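Local coordinates for alginate biosynthesis protein AlgX (Pseudomonas aeruginosa, PDB 4KNC) that takes part in the O-acetylation of the exopolysaccharide alginate and protects the polymer from degradation as it crosses the periplasm, at residues F145-H150 with K191-H196; A41-F47 with N93-S98; G33-H37 with R48-D52; R26-L32 with K197-L202. All coordinates share one frame; numbering follows the deposited sequence.

Contact 1 of 4, residues F145-H150 with K191-H196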
loop_
_atom_site.group_PDB
_atom_site.type_symbol
_atom_site.label_atom_id
_atom_site.label_comp_id
_atom_site.label_asym_id
_atom_site.label_seq_id
_atom_site.Cartn_x
_atom_site.Cartn_y
_atom_site.Cartn_z
ATOM N N PHE A 145 8.512 18.101 1.033
ATOM C CA PHE A 145 9.637 18.615 0.258
ATOM C C PHE A 145 9.115 19.573 -0.820
ATOM O O PHE A 145 7.988 19.418 -1.310
ATOM C CB PHE A 145 10.465 17.486 -0.380
ATOM C CG PHE A 145 11.340 16.727 0.601
ATOM C CD1 PHE A 145 12.579 17.233 0.995
ATOM C CD2 PHE A 145 10.923 15.508 1.129
ATOM C CE1 PHE A 145 13.384 16.533 1.900
ATOM C CE2 PHE A 145 11.715 14.801 2.024
ATOM C CZ PHE A 145 12.955 15.316 2.407
ATOM N N LYS A 146 9.946 20.555 -1.169
ATOM C CA LYS A 146 9.647 21.572 -2.186
ATOM C C LYS A 146 9.278 21.017 -3.550
ATOM O O LYS A 146 8.374 21.530 -4.209
ATOM C CB LYS A 146 10.852 22.508 -2.370
ATOM C CG LYS A 146 11.136 23.383 -1.161
ATOM C CD LYS A 146 12.365 24.263 -1.397
ATOM C CE LYS A 146 12.513 25.300 -0.309
ATOM N NZ LYS A 146 13.680 26.176 -0.590
ATOM N N GLY A 147 10.002 19.991 -3.983
ATOM C CA GLY A 147 9.845 19.476 -5.333
ATOM C C GLY A 147 9.808 17.960 -5.351
ATOM O O GLY A 147 10.361 17.327 -6.246
ATOM N N ASP A 148 9.150 17.373 -4.349
ATOM C CA ASP A 148 9.090 15.921 -4.227
ATOM C C ASP A 148 7.740 15.508 -3.650
ATOM O O ASP A 148 7.032 16.332 -3.076
ATOM C CB ASP A 148 10.234 15.407 -3.344
ATOM C CG ASP A 148 10.428 13.905 -3.455
ATOM O OD1 ASP A 148 10.909 13.429 -4.511
ATOM O OD2 ASP A 148 10.120 13.191 -2.479
ATOM N N HIS A 149 7.394 14.234 -3.816
ATOM C CA HIS A 149 6.117 13.702 -3.344
ATOM C C HIS A 149 6.178 13.137 -1.910
ATOM O O HIS A 149 5.158 12.778 -1.340
ATOM C CB HIS A 149 5.604 12.624 -4.323
ATOM C CG HIS A 149 6.526 11.452 -4.472
ATOM N ND1 HIS A 149 7.769 11.555 -5.064
ATOM C CD2 HIS A 149 6.387 10.151 -4.118
ATOM C CE1 HIS A 149 8.357 10.370 -5.058
ATOM N NE2 HIS A 149 7.539 9.500 -4.493
ATOM N N HIS A 150 7.372 13.035 -1.337
ATOM C CA HIS A 150 7.510 12.553 0.039
ATOM C C HIS A 150 7.307 13.690 1.030
ATOM O O HIS A 150 7.639 14.840 0.731
ATOM C CB HIS A 150 8.892 11.934 0.274
ATOM C CG HIS A 150 9.136 10.693 -0.525
ATOM N ND1 HIS A 150 9.868 10.698 -1.695
ATOM C CD2 HIS A 150 8.724 9.416 -0.341
ATOM C CE1 HIS A 150 9.901 9.472 -2.190
ATOM N NE2 HIS A 150 9.211 8.678 -1.394
ATOM N N LYS A 191 17.764 15.562 -0.370
ATOM C CA LYS A 191 16.838 15.173 -1.428
ATOM C C LYS A 191 16.797 16.161 -2.577
ATOM O O LYS A 191 16.538 17.348 -2.388
ATOM C CB LYS A 191 15.416 14.965 -0.893
ATOM C CG LYS A 191 14.485 14.383 -1.976
ATOM C CD LYS A 191 13.205 13.827 -1.402
ATOM C CE LYS A 191 13.454 12.552 -0.625
ATOM N NZ LYS A 191 13.523 11.380 -1.520
ATOM N N LEU A 192 17.073 15.663 -3.773
ATOM C CA LEU A 192 16.806 16.428 -4.976
ATOM C C LEU A 192 15.481 15.855 -5.451
ATOM O O LEU A 192 15.404 14.679 -5.808
ATOM C CB LEU A 192 17.911 16.216 -6.025
ATOM C CG LEU A 192 17.689 16.881 -7.391
ATOM C CD1 LEU A 192 17.553 18.387 -7.226
ATOM C CD2 LEU A 192 18.793 16.538 -8.403
ATOM N N GLY A 193 14.432 16.669 -5.415
ATOM C CA GLY A 193 13.085 16.158 -5.598
ATOM C C GLY A 193 12.778 15.623 -6.979
ATOM O O GLY A 193 13.316 16.117 -7.973
ATOM N N THR A 194 11.893 14.627 -7.049
ATOM C CA THR A 194 11.458 14.079 -8.337
ATOM C C THR A 194 10.773 15.101 -9.250
ATOM O O THR A 194 10.855 15.000 -10.475
ATOM C CB THR A 194 10.511 12.872 -8.161
ATOM O OG1 THR A 194 9.339 13.283 -7.442
ATOM C CG2 THR A 194 11.206 11.742 -7.413
ATOM N N PHE A 195 10.092 16.087 -8.675
ATOM C CA PHE A 195 9.396 17.060 -9.522
ATOM C C PHE A 195 10.462 17.940 -10.165
ATOM O O PHE A 195 10.330 18.338 -11.320
ATOM C CB PHE A 195 8.420 17.975 -8.749
ATOM C CG PHE A 195 7.342 17.250 -7.956
ATOM C CD1 PHE A 195 7.244 15.868 -7.950
ATOM C CD2 PHE A 195 6.433 17.979 -7.203
ATOM C CE1 PHE A 195 6.251 15.220 -7.205
ATOM C CE2 PHE A 195 5.433 17.339 -6.450
ATOM C CZ PHE A 195 5.347 15.959 -6.459
ATOM N N HIS A 196 11.500 18.261 -9.389
ATOM C CA HIS A 196 12.599 19.107 -9.859
ATOM C C HIS A 196 13.360 18.398 -10.984
ATOM O O HIS A 196 13.717 19.024 -11.978
ATOM C CB HIS A 196 13.552 19.453 -8.716
ATOM C CG HIS A 196 13.023 20.476 -7.757
ATOM N ND1 HIS A 196 13.440 20.547 -6.445
ATOM C CD2 HIS A 196 12.151 21.498 -7.931
ATOM C CE1 HIS A 196 12.842 21.566 -5.849
ATOM N NE2 HIS A 196 12.059 22.162 -6.730
HETATM O O HOH W 1 12.209 11.301 -3.796
#
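The side chains of Asp-148 and Lys-191 cross at about a right angle, and Lys-191 also runs over Phe-145. The extended first part of the lysine carries CD over the centre of the Phe-145 ring, 3.8 Å from the centroid, a CH-pi contact; bends at chi3 (-71°) and chi4 (-83°) then turn CE and NZ toward the His-150 side. Lys-191 NZ lies 4.0 Å from Asp-148 OD2, a long salt bridge; its nearer partners are a water that also donates to Asp-148 OD1, and the hydroxyl of Tyr-249.

The two carboxylate oxygens divide the work. OD1 receives the almost straight N-H of Thr-194 at 3.0 Å through its anti lone pair, next to the N-cap residue Gly-193. OD2 offers its syn lone pair to His-150 ND1 at 2.6 Å and is met from above the carboxylate plane by His-150 N, closing an Asx turn. At the N terminus of helix 194-203, Gly-147 O accepts from Phe-195 N at 2.7 Å, and Gly-147 CA lies over the centre of the His-196 ring.

Asp-148 and His-150, the latter as proton acceptor, are inferred active-site residues of an SGNH-type Ser-His-Asp triad, with His-150 NE2 hydrogen-bonded to the proposed nucleophile, Ser-243. Three N-H groups grip the carboxylate, which probably fixes its rotation and helps orient the imidazole toward Ser-243.

Contact 2 of 4, residues A41-F47 with N93-S98; sequences AQDDWLF and NREKLS
Ala-41 and Gln-42 meet the backbone of Lys-96 and Leu-97 where a type II' turn, Gln-42 to Trp-45, joins the two strands of a small beta hairpin in the SGNH hydrolase-like domain. Gln-42 N donates to Lys-96 O at 2.9 Å, nearly along the C=O axis, and Ala-41 CB touches the same oxygen.

Two aromatic rings of the hairpin pack against the same segment. Lys-96 CG, placed by chi1 (-55°), lies over the six-membered ring of Trp-45, 3.9 Å from its centroid; a bend at chi2 takes CD and CE along the indole toward NE1. OD1 and CG of Asn-93 lie near Trp-45 CH2, amide and ring planes 48° apart. Leu-97 puts CD2 over the centre of the Phe-47 ring at 3.5 Å from the centroid, and Asn-93 O sits at that ring's edge.

Further out, Asn-93 is held by Glu-137 and by the backbone of Tyr-144, and Ser-98 caps helix 99-104 through Glu-101 N. One water accepts from both Trp-45 NE1, at 3.2 Å, and Lys-96 NZ, at 3.3 Å.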
loop_
_atom_site.group_PDB
_atom_site.type_symbol
_atom_site.label_atom_id
_atom_site.label_comp_id
_atom_site.label_asym_id
_atom_site.label_seq_id
_atom_site.Cartn_x
_atom_site.Cartn_y
_atom_site.Cartn_z
ATOM N N ALA A 41 5.502 27.342 -8.075
ATOM C CA ALA A 41 4.936 28.119 -6.981
ATOM C C ALA A 41 5.999 29.035 -6.382
ATOM O O ALA A 41 6.966 29.397 -7.052
ATOM C CB ALA A 41 4.338 27.208 -5.935
ATOM N N GLN A 42 5.829 29.419 -5.125
ATOM C CA GLN A 42 6.783 30.332 -4.508
ATOM C C GLN A 42 8.124 29.639 -4.307
ATOM O O GLN A 42 8.170 28.432 -4.052
ATOM C CB GLN A 42 6.236 30.867 -3.185
ATOM C CG GLN A 42 4.968 31.681 -3.336
ATOM C CD GLN A 42 4.500 32.277 -2.017
ATOM O OE1 GLN A 42 3.983 31.569 -1.153
ATOM N NE2 GLN A 42 4.689 33.583 -1.854
ATOM N N ASP A 43 9.209 30.400 -4.437
ATOM C CA ASP A 43 10.546 29.853 -4.258
ATOM C C ASP A 43 10.737 28.720 -5.277
ATOM O O ASP A 43 10.344 28.855 -6.437
ATOM C CB ASP A 43 10.721 29.390 -2.801
ATOM C CG ASP A 43 12.120 28.899 -2.497
ATOM O OD1 ASP A 43 13.034 29.736 -2.330
ATOM O OD2 ASP A 43 12.294 27.663 -2.428
ATOM N N ASP A 44 11.319 27.607 -4.852
ATOM C CA ASP A 44 11.497 26.457 -5.724
ATOM C C ASP A 44 10.361 25.433 -5.541
ATOM O O ASP A 44 10.513 24.254 -5.885
ATOM C CB ASP A 44 12.840 25.786 -5.434
ATOM C CG ASP A 44 14.014 26.528 -6.040
ATOM O OD1 ASP A 44 13.822 27.661 -6.538
ATOM O OD2 ASP A 44 15.134 25.970 -6.014
ATOM N N TRP A 45 9.235 25.871 -4.983
ATOM C CA TRP A 45 8.074 24.987 -4.876
ATOM C C TRP A 45 7.487 24.689 -6.262
ATOM O O TRP A 45 7.280 25.589 -7.077
ATOM C CB TRP A 45 7.019 25.554 -3.913
ATOM C CG TRP A 45 7.385 25.292 -2.479
ATOM C CD1 TRP A 45 8.260 26.009 -1.710
ATOM C CD2 TRP A 45 6.933 24.205 -1.662
ATOM N NE1 TRP A 45 8.361 25.446 -0.461
ATOM C CE2 TRP A 45 7.556 24.338 -0.406
ATOM C CE3 TRP A 45 6.047 23.141 -1.867
ATOM C CZ2 TRP A 45 7.331 23.440 0.641
ATOM C CZ3 TRP A 45 5.819 22.253 -0.824
ATOM C CH2 TRP A 45 6.456 22.412 0.414
ATOM N N LEU A 46 7.274 23.408 -6.531
ATOM C CA LEU A 46 6.507 22.982 -7.690
ATOM C C LEU A 46 5.288 22.195 -7.193
ATOM O O LEU A 46 5.357 21.527 -6.159
ATOM C CB LEU A 46 7.349 22.083 -8.606
ATOM C CG LEU A 46 8.638 22.610 -9.246
ATOM C CD1 LEU A 46 9.181 21.576 -10.250
ATOM C CD2 LEU A 46 8.430 23.966 -9.931
ATOM N N PHE A 47 4.176 22.277 -7.917
ATOM C CA PHE A 47 3.033 21.429 -7.603
ATOM C C PHE A 47 2.579 20.721 -8.866
ATOM O O PHE A 47 2.737 21.247 -9.961
ATOM C CB PHE A 47 1.874 22.260 -7.062
ATOM C CG PHE A 47 2.094 22.785 -5.670
ATOM C CD1 PHE A 47 2.945 23.857 -5.445
ATOM C CD2 PHE A 47 1.434 22.208 -4.580
ATOM C CE1 PHE A 47 3.133 24.352 -4.152
ATOM C CE2 PHE A 47 1.618 22.696 -3.294
ATOM C CZ PHE A 47 2.474 23.769 -3.082
ATOM N N ASN A 93 0.196 22.260 2.052
ATOM C CA ASN A 93 1.077 23.368 1.725
ATOM C C ASN A 93 0.464 24.346 0.726
ATOM O O ASN A 93 1.181 24.971 -0.060
ATOM C CB ASN A 93 2.424 22.847 1.232
ATOM C CG ASN A 93 3.282 22.299 2.363
ATOM O OD1 ASN A 93 3.613 21.104 2.392
ATOM N ND2 ASN A 93 3.657 23.177 3.300
ATOM N N ARG A 94 -0.865 24.455 0.762
ATOM C CA ARG A 94 -1.586 25.524 0.068
ATOM C C ARG A 94 -0.830 26.865 0.016
ATOM O O ARG A 94 -0.689 27.454 -1.052
ATOM C CB ARG A 94 -2.953 25.749 0.720
ATOM C CG ARG A 94 -3.813 26.781 0.003
ATOM C CD ARG A 94 -5.033 27.169 0.821
ATOM N NE ARG A 94 -6.005 27.888 0.006
ATOM C CZ ARG A 94 -7.106 28.454 0.486
ATOM N NH1 ARG A 94 -7.369 28.386 1.782
ATOM N NH2 ARG A 94 -7.940 29.086 -0.328
ATOM N N GLU A 95 -0.335 27.332 1.160
ATOM C CA GLU A 95 0.244 28.682 1.241
ATOM C C GLU A 95 1.517 28.893 0.421
ATOM O O GLU A 95 1.939 30.030 0.220
ATOM C CB GLU A 95 0.468 29.121 2.698
ATOM C CG GLU A 95 -0.832 29.281 3.521
ATOM C CD GLU A 95 -1.905 30.129 2.821
ATOM O OE1 GLU A 95 -1.566 31.157 2.209
ATOM O OE2 GLU A 95 -3.101 29.774 2.883
ATOM N N LYS A 96 2.128 27.812 -0.054
ATOM C CA LYS A 96 3.325 27.936 -0.891
ATOM C C LYS A 96 2.974 28.249 -2.350
ATOM O O LYS A 96 3.851 28.552 -3.164
ATOM C CB LYS A 96 4.167 26.665 -0.802
ATOM C CG LYS A 96 4.547 26.276 0.632
ATOM C CD LYS A 96 5.532 27.259 1.240
ATOM C CE LYS A 96 6.062 26.739 2.573
ATOM N NZ LYS A 96 7.070 27.655 3.176
ATOM N N LEU A 97 1.687 28.176 -2.675
ATOM C CA LEU A 97 1.197 28.495 -4.016
ATOM C C LEU A 97 1.386 29.969 -4.379
ATOM O O LEU A 97 1.438 30.833 -3.505
ATOM C CB LEU A 97 -0.288 28.133 -4.124
ATOM C CG LEU A 97 -0.530 26.622 -4.078
ATOM C CD1 LEU A 97 -1.997 26.320 -4.073
ATOM C CD2 LEU A 97 0.166 25.940 -5.269
ATOM N N SER A 98 1.480 30.249 -5.675
ATOM C CA SER A 98 1.442 31.620 -6.157
ATOM C C SER A 98 0.024 32.147 -5.953
ATOM O O SER A 98 -0.931 31.361 -5.820
ATOM C CB SER A 98 1.829 31.670 -7.638
ATOM O OG SER A 98 0.714 31.366 -8.446
HETATM O O HOH W 2 9.985 27.094 1.776
#

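Contact 3 of 4, residues G33-H37 with R48-D52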
loop_
_atom_site.group_PDB
_atom_site.type_symbol
_atom_site.label_atom_id
_atom_site.label_comp_id
_atom_site.label_asym_id
_atom_site.label_seq_id
_atom_site.Cartn_x
_atom_site.Cartn_y
_atom_site.Cartn_z
ATOM N N GLY A 33 4.159 10.827 -16.470
ATOM C CA GLY A 33 2.764 10.752 -16.054
ATOM C C GLY A 33 2.530 10.958 -14.562
ATOM O O GLY A 33 1.409 11.249 -14.132
ATOM N N PHE A 34 3.594 10.808 -13.776
ATOM C CA PHE A 34 3.532 11.016 -12.339
ATOM C C PHE A 34 3.601 12.501 -11.945
ATOM O O PHE A 34 3.499 12.831 -10.760
ATOM C CB PHE A 34 4.669 10.237 -11.665
ATOM C CG PHE A 34 4.561 10.168 -10.163
ATOM C CD1 PHE A 34 3.539 9.460 -9.558
ATOM C CD2 PHE A 34 5.492 10.804 -9.357
ATOM C CE1 PHE A 34 3.445 9.396 -8.162
ATOM C CE2 PHE A 34 5.405 10.747 -7.966
ATOM C CZ PHE A 34 4.385 10.045 -7.367
ATOM N N PHE A 35 3.761 13.392 -12.923
ATOM C CA PHE A 35 3.966 14.814 -12.621
ATOM C C PHE A 35 2.928 15.761 -13.236
ATOM O O PHE A 35 3.025 16.975 -13.088
ATOM C CB PHE A 35 5.370 15.241 -13.036
ATOM C CG PHE A 35 6.449 14.340 -12.517
ATOM C CD1 PHE A 35 6.908 14.471 -11.214
ATOM C CD2 PHE A 35 6.995 13.349 -13.322
ATOM C CE1 PHE A 35 7.905 13.626 -10.718
ATOM C CE2 PHE A 35 7.986 12.496 -12.834
ATOM C CZ PHE A 35 8.444 12.635 -11.530
ATOM N N THR A 36 1.930 15.194 -13.908
ATOM C CA THR A 36 0.969 15.954 -14.704
ATOM C C THR A 36 0.096 16.952 -13.933
ATOM O O THR A 36 -0.590 16.558 -12.997
ATOM C CB THR A 36 0.017 14.968 -15.405
ATOM O OG1 THR A 36 0.780 13.865 -15.910
ATOM C CG2 THR A 36 -0.741 15.639 -16.535
ATOM N N HIS A 37 0.152 18.245 -14.269
ATOM C CA HIS A 37 1.279 18.860 -14.954
ATOM C C HIS A 37 1.919 19.814 -13.922
ATOM O O HIS A 37 1.274 20.183 -12.930
ATOM C CB HIS A 37 0.850 19.588 -16.245
ATOM C CG HIS A 37 0.104 20.872 -16.022
ATOM N ND1 HIS A 37 -1.257 20.987 -16.219
ATOM C CD2 HIS A 37 0.534 22.104 -15.650
ATOM C CE1 HIS A 37 -1.636 22.224 -15.956
ATOM N NE2 HIS A 37 -0.569 22.923 -15.608
ATOM N N ARG A 48 2.017 19.527 -8.708
ATOM C CA ARG A 48 1.359 18.827 -9.802
ATOM C C ARG A 48 -0.129 19.127 -9.741
ATOM O O ARG A 48 -0.732 18.981 -8.700
ATOM C CB ARG A 48 1.574 17.323 -9.659
ATOM C CG ARG A 48 3.041 16.935 -9.507
ATOM C CD ARG A 48 3.136 15.490 -9.093
ATOM N NE ARG A 48 2.697 15.305 -7.713
ATOM C CZ ARG A 48 2.651 14.128 -7.095
ATOM N NH1 ARG A 48 2.993 13.028 -7.743
ATOM N NH2 ARG A 48 2.259 14.050 -5.828
ATOM N N THR A 49 -0.724 19.530 -10.858
ATOM C CA THR A 49 -2.124 19.932 -10.858
ATOM C C THR A 49 -3.066 18.761 -10.557
ATOM O O THR A 49 -4.014 18.902 -9.784
ATOM C CB THR A 49 -2.507 20.554 -12.210
ATOM O OG1 THR A 49 -2.113 19.665 -13.260
ATOM C CG2 THR A 49 -1.791 21.891 -12.414
ATOM N N THR A 50 -2.801 17.602 -11.156
ATOM C CA THR A 50 -3.730 16.479 -11.048
ATOM C C THR A 50 -3.516 15.680 -9.763
ATOM O O THR A 50 -4.436 15.062 -9.262
ATOM C CB THR A 50 -3.650 15.520 -12.260
ATOM O OG1 THR A 50 -2.423 14.787 -12.220
ATOM C CG2 THR A 50 -3.733 16.294 -13.585
ATOM N N TYR A 51 -2.299 15.683 -9.235
ATOM C CA TYR A 51 -2.029 14.943 -8.012
ATOM C C TYR A 51 -2.182 15.822 -6.782
ATOM O O TYR A 51 -2.760 15.396 -5.792
ATOM C CB TYR A 51 -0.616 14.358 -8.023
ATOM C CG TYR A 51 -0.414 13.233 -9.002
ATOM C CD1 TYR A 51 -0.217 13.488 -10.362
ATOM C CD2 TYR A 51 -0.426 11.911 -8.573
ATOM C CE1 TYR A 51 -0.022 12.447 -11.259
ATOM C CE2 TYR A 51 -0.247 10.867 -9.456
ATOM C CZ TYR A 51 -0.039 11.134 -10.799
ATOM O OH TYR A 51 0.151 10.083 -11.673
ATOM N N ASP A 52 -1.636 17.034 -6.838
ATOM C CA ASP A 52 -1.503 17.861 -5.638
ATOM C C ASP A 52 -2.658 18.815 -5.468
ATOM O O ASP A 52 -3.017 19.170 -4.340
ATOM C CB ASP A 52 -0.208 18.675 -5.663
ATOM C CG ASP A 52 1.021 17.808 -5.757
ATOM O OD1 ASP A 52 0.974 16.611 -5.371
ATOM O OD2 ASP A 52 2.046 18.344 -6.201
#
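His-37 and Thr-49 pair through their backbones, Thr-49 N donating to His-37 O at 3.0 Å, just beyond the cis peptide that links Thr-36 to His-37. Three consecutive side chains, Thr-49, Thr-50 and Tyr-51, continue the seam with their hydroxyls. Thr-49 OG1 takes the N-H of His-37 at 2.9 Å, its CG2 standing over the imidazole face. Thr-36 O accepts twice from Thr-50, from N in the carbonyl plane and from OG1 at 2.7 Å; a chi1 of 71° sets OG1 between its own backbone N and carbonyl carbon, where OG1 and N can reach the same oxygen. Tyr-51 OH donates to Gly-33 O.

Arg-48 makes the rest of the contact with Phe-34. Its NH1 bonds Phe-34 O at 3.1 Å, in the guanidinium plane, and the same nitrogen stands over the Phe-34 ring, 3.3 Å from CZ. With CZ of Arg-48 4.7 Å from the ring centroid and the two planes 64° apart, this is a cation-pi contact made by one tilted NH1 corner. Tyr-51 CB covers one guanidinium face, and side-on bonds from NE and NH2 to Asp-52 hold the guanidinium; Asp-52 also pairs with Arg-89, so its negative charge is probably shared.

The arrangement brings together the two chain ends of the 38-48 beta hairpin in the SGNH hydrolase-like domain, and Phe-34 reaches on to His-149, close to the inferred active site.

Contact 4 of 4, residues R26-L32 with K197-L202; sequences RYNTKYL and KAAAQL
Leu-202 buries the most surface in this contact, its two methyls dividing their partners. CD2 lies over one face of the Arg-26 guanidinium, 3.3 Å from NH2, and also packs on CD1 of Leu-32 at 3.7 Å. CD1 meets the phenol end of Tyr-27, 3.5 Å from OH, the two side chains crossing at about a right angle. Arg-26 reaches the leucine because its chain turns at the second torsion (chi2 63°), and the two side chains then run alongside one another, pointing opposite ways.

The contact packs the loop leading into strand 38-40 along the helix 194-203 of the SGNH hydrolase-like domain. Tyr-31, next in buried area, covers the preceding turn of the helix and touches its backbone. Extended away from its backbone N (chi1 175°), it sets its OH 3.4 Å from Ala-198 CA, and its ring approaches Gln-201 CB obliquely. Tyr-27 OH is also hydrogen-bonded with Ala-21 O and Leu-38 N, while the Tyr-31 ring also meets that of Phe-35.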
loop_
_atom_site.group_PDB
_atom_site.type_symbol
_atom_site.label_atom_id
_atom_site.label_comp_id
_atom_site.label_asym_id
_atom_site.label_seq_id
_atom_site.Cartn_x
_atom_site.Cartn_y
_atom_site.Cartn_z
ATOM N N ARG A 26 1.710 17.059 -22.758
ATOM C CA ARG A 26 3.165 16.963 -22.814
ATOM C C ARG A 26 3.685 15.850 -21.883
ATOM O O ARG A 26 4.813 15.386 -22.033
ATOM C CB ARG A 26 3.794 18.330 -22.478
ATOM C CG ARG A 26 5.328 18.387 -22.435
ATOM C CD ARG A 26 5.995 18.070 -23.797
ATOM N NE ARG A 26 7.451 18.006 -23.668
ATOM C CZ ARG A 26 8.126 16.916 -23.309
ATOM N NH1 ARG A 26 7.469 15.790 -23.056
ATOM N NH2 ARG A 26 9.458 16.950 -23.204
ATOM N N TYR A 27 2.853 15.422 -20.933
ATOM C CA TYR A 27 3.247 14.402 -19.949
ATOM C C TYR A 27 2.746 13.027 -20.374
ATOM O O TYR A 27 2.075 12.339 -19.608
ATOM C CB TYR A 27 2.715 14.748 -18.544
ATOM C CG TYR A 27 3.266 16.048 -18.001
ATOM C CD1 TYR A 27 2.863 17.267 -18.539
ATOM C CD2 TYR A 27 4.205 16.062 -16.970
ATOM C CE1 TYR A 27 3.377 18.459 -18.087
ATOM C CE2 TYR A 27 4.730 17.263 -16.501
ATOM C CZ TYR A 27 4.300 18.455 -17.064
ATOM O OH TYR A 27 4.782 19.663 -16.628
ATOM N N ASN A 28 3.091 12.626 -21.593
ATOM C CA ASN A 28 2.472 11.458 -22.220
ATOM C C ASN A 28 3.235 10.144 -22.054
ATOM O O ASN A 28 2.956 9.168 -22.751
ATOM C CB ASN A 28 2.250 11.723 -23.713
ATOM C CG ASN A 28 3.549 11.725 -24.502
ATOM O OD1 ASN A 28 4.592 12.160 -24.005
ATOM N ND2 ASN A 28 3.493 11.228 -25.737
ATOM N N THR A 29 4.195 10.115 -21.141
ATOM C CA THR A 29 5.040 8.935 -20.981
ATOM C C THR A 29 5.014 8.362 -19.574
ATOM O O THR A 29 4.327 8.880 -18.693
ATOM C CB THR A 29 6.478 9.246 -21.351
ATOM O OG1 THR A 29 7.011 10.211 -20.431
ATOM C CG2 THR A 29 6.525 9.794 -22.768
ATOM N N LYS A 30 5.764 7.284 -19.373
ATOM C CA LYS A 30 5.749 6.581 -18.096
ATOM C C LYS A 30 6.307 7.469 -16.985
ATOM O O LYS A 30 5.603 7.804 -16.031
ATOM C CB LYS A 30 6.531 5.266 -18.182
ATOM C CG LYS A 30 5.779 4.118 -18.847
ATOM N N TYR A 31 7.571 7.853 -17.134
ATOM C CA TYR A 31 8.236 8.755 -16.205
ATOM C C TYR A 31 7.393 10.014 -15.964
ATOM O O TYR A 31 7.118 10.380 -14.818
ATOM C CB TYR A 31 9.602 9.122 -16.773
ATOM C CG TYR A 31 10.390 10.154 -15.991
ATOM C CD1 TYR A 31 10.925 9.855 -14.742
ATOM C CD2 TYR A 31 10.630 11.415 -16.527
ATOM C CE1 TYR A 31 11.649 10.794 -14.033
ATOM C CE2 TYR A 31 11.364 12.355 -15.835
ATOM C CZ TYR A 31 11.870 12.041 -14.585
ATOM O OH TYR A 31 12.597 12.987 -13.900
ATOM N N LEU A 32 6.944 10.641 -17.052
ATOM C CA LEU A 32 6.279 11.941 -16.967
ATOM C C LEU A 32 4.870 11.946 -16.364
ATOM O O LEU A 32 4.447 12.957 -15.807
ATOM C CB LEU A 32 6.266 12.620 -18.335
ATOM C CG LEU A 32 7.617 13.223 -18.706
ATOM C CD1 LEU A 32 7.569 13.925 -20.088
ATOM C CD2 LEU A 32 8.046 14.169 -17.612
ATOM N N LYS A 197 13.578 17.092 -10.830
ATOM C CA LYS A 197 14.228 16.296 -11.863
ATOM C C LYS A 197 13.385 16.219 -13.127
ATOM O O LYS A 197 13.921 16.273 -14.251
ATOM C CB LYS A 197 14.533 14.884 -11.370
ATOM C CG LYS A 197 15.604 14.819 -10.294
ATOM C CD LYS A 197 15.921 13.380 -9.946
ATOM C CE LYS A 197 16.693 13.287 -8.642
ATOM N NZ LYS A 197 16.808 11.869 -8.194
ATOM N N ALA A 198 12.073 16.093 -12.947
ATOM C CA ALA A 198 11.169 16.042 -14.099
ATOM C C ALA A 198 11.205 17.376 -14.849
ATOM O O ALA A 198 11.279 17.424 -16.082
ATOM C CB ALA A 198 9.718 15.702 -13.647
ATOM N N ALA A 199 11.156 18.464 -14.090
ATOM C CA ALA A 199 11.244 19.798 -14.674
ATOM C C ALA A 199 12.584 20.019 -15.384
ATOM O O ALA A 199 12.639 20.723 -16.392
ATOM C CB ALA A 199 11.008 20.876 -13.616
ATOM N N ALA A 200 13.654 19.416 -14.860
ATOM C CA ALA A 200 14.968 19.485 -15.501
ATOM C C ALA A 200 14.946 18.754 -16.836
ATOM O O ALA A 200 15.500 19.228 -17.823
ATOM C CB ALA A 200 16.045 18.892 -14.595
ATOM N N GLN A 201 14.305 17.593 -16.866
ATOM C CA GLN A 201 14.228 16.824 -18.099
ATOM C C GLN A 201 13.413 17.557 -19.169
ATOM O O GLN A 201 13.778 17.551 -20.354
ATOM C CB GLN A 201 13.645 15.442 -17.832
ATOM C CG GLN A 201 14.024 14.397 -18.860
ATOM C CD GLN A 201 13.084 14.382 -20.030
ATOM O OE1 GLN A 201 11.868 14.487 -19.862
ATOM N NE2 GLN A 201 13.638 14.265 -21.239
ATOM N N LEU A 202 12.331 18.204 -18.738
ATOM C CA LEU A 202 11.435 18.929 -19.643
ATOM C C LEU A 202 11.958 20.279 -20.124
ATOM O O LEU A 202 11.699 20.679 -21.252
ATOM C CB LEU A 202 10.098 19.211 -18.957
ATOM C CG LEU A 202 9.106 18.076 -18.719
ATOM C CD1 LEU A 202 7.856 18.621 -18.053
ATOM C CD2 LEU A 202 8.753 17.423 -20.017
#

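Overall arrangement
From the N terminus, the chain passes through 26-32, which waits until helix 194-203 to close contact 4, the longest loop; the other three all lie within its span. Contact 3 closes first, closing the short loop across strands 38-40 and 46-48. Contact 2 opens inside that hairpin and closes at 93-98, so it crosses contact 3. Contact 1 follows both in series, joining the loop 145-150, with the inferred active-site residues, to the start of the helix that contact 4 also uses. Phe-195 packs against Arg-48 and Leu-46, Lys-146 salt-bridges Asp-43, and Phe-35 touches Ala-198, uniting hairpin, helix and loop 145-150 on one side of the chain.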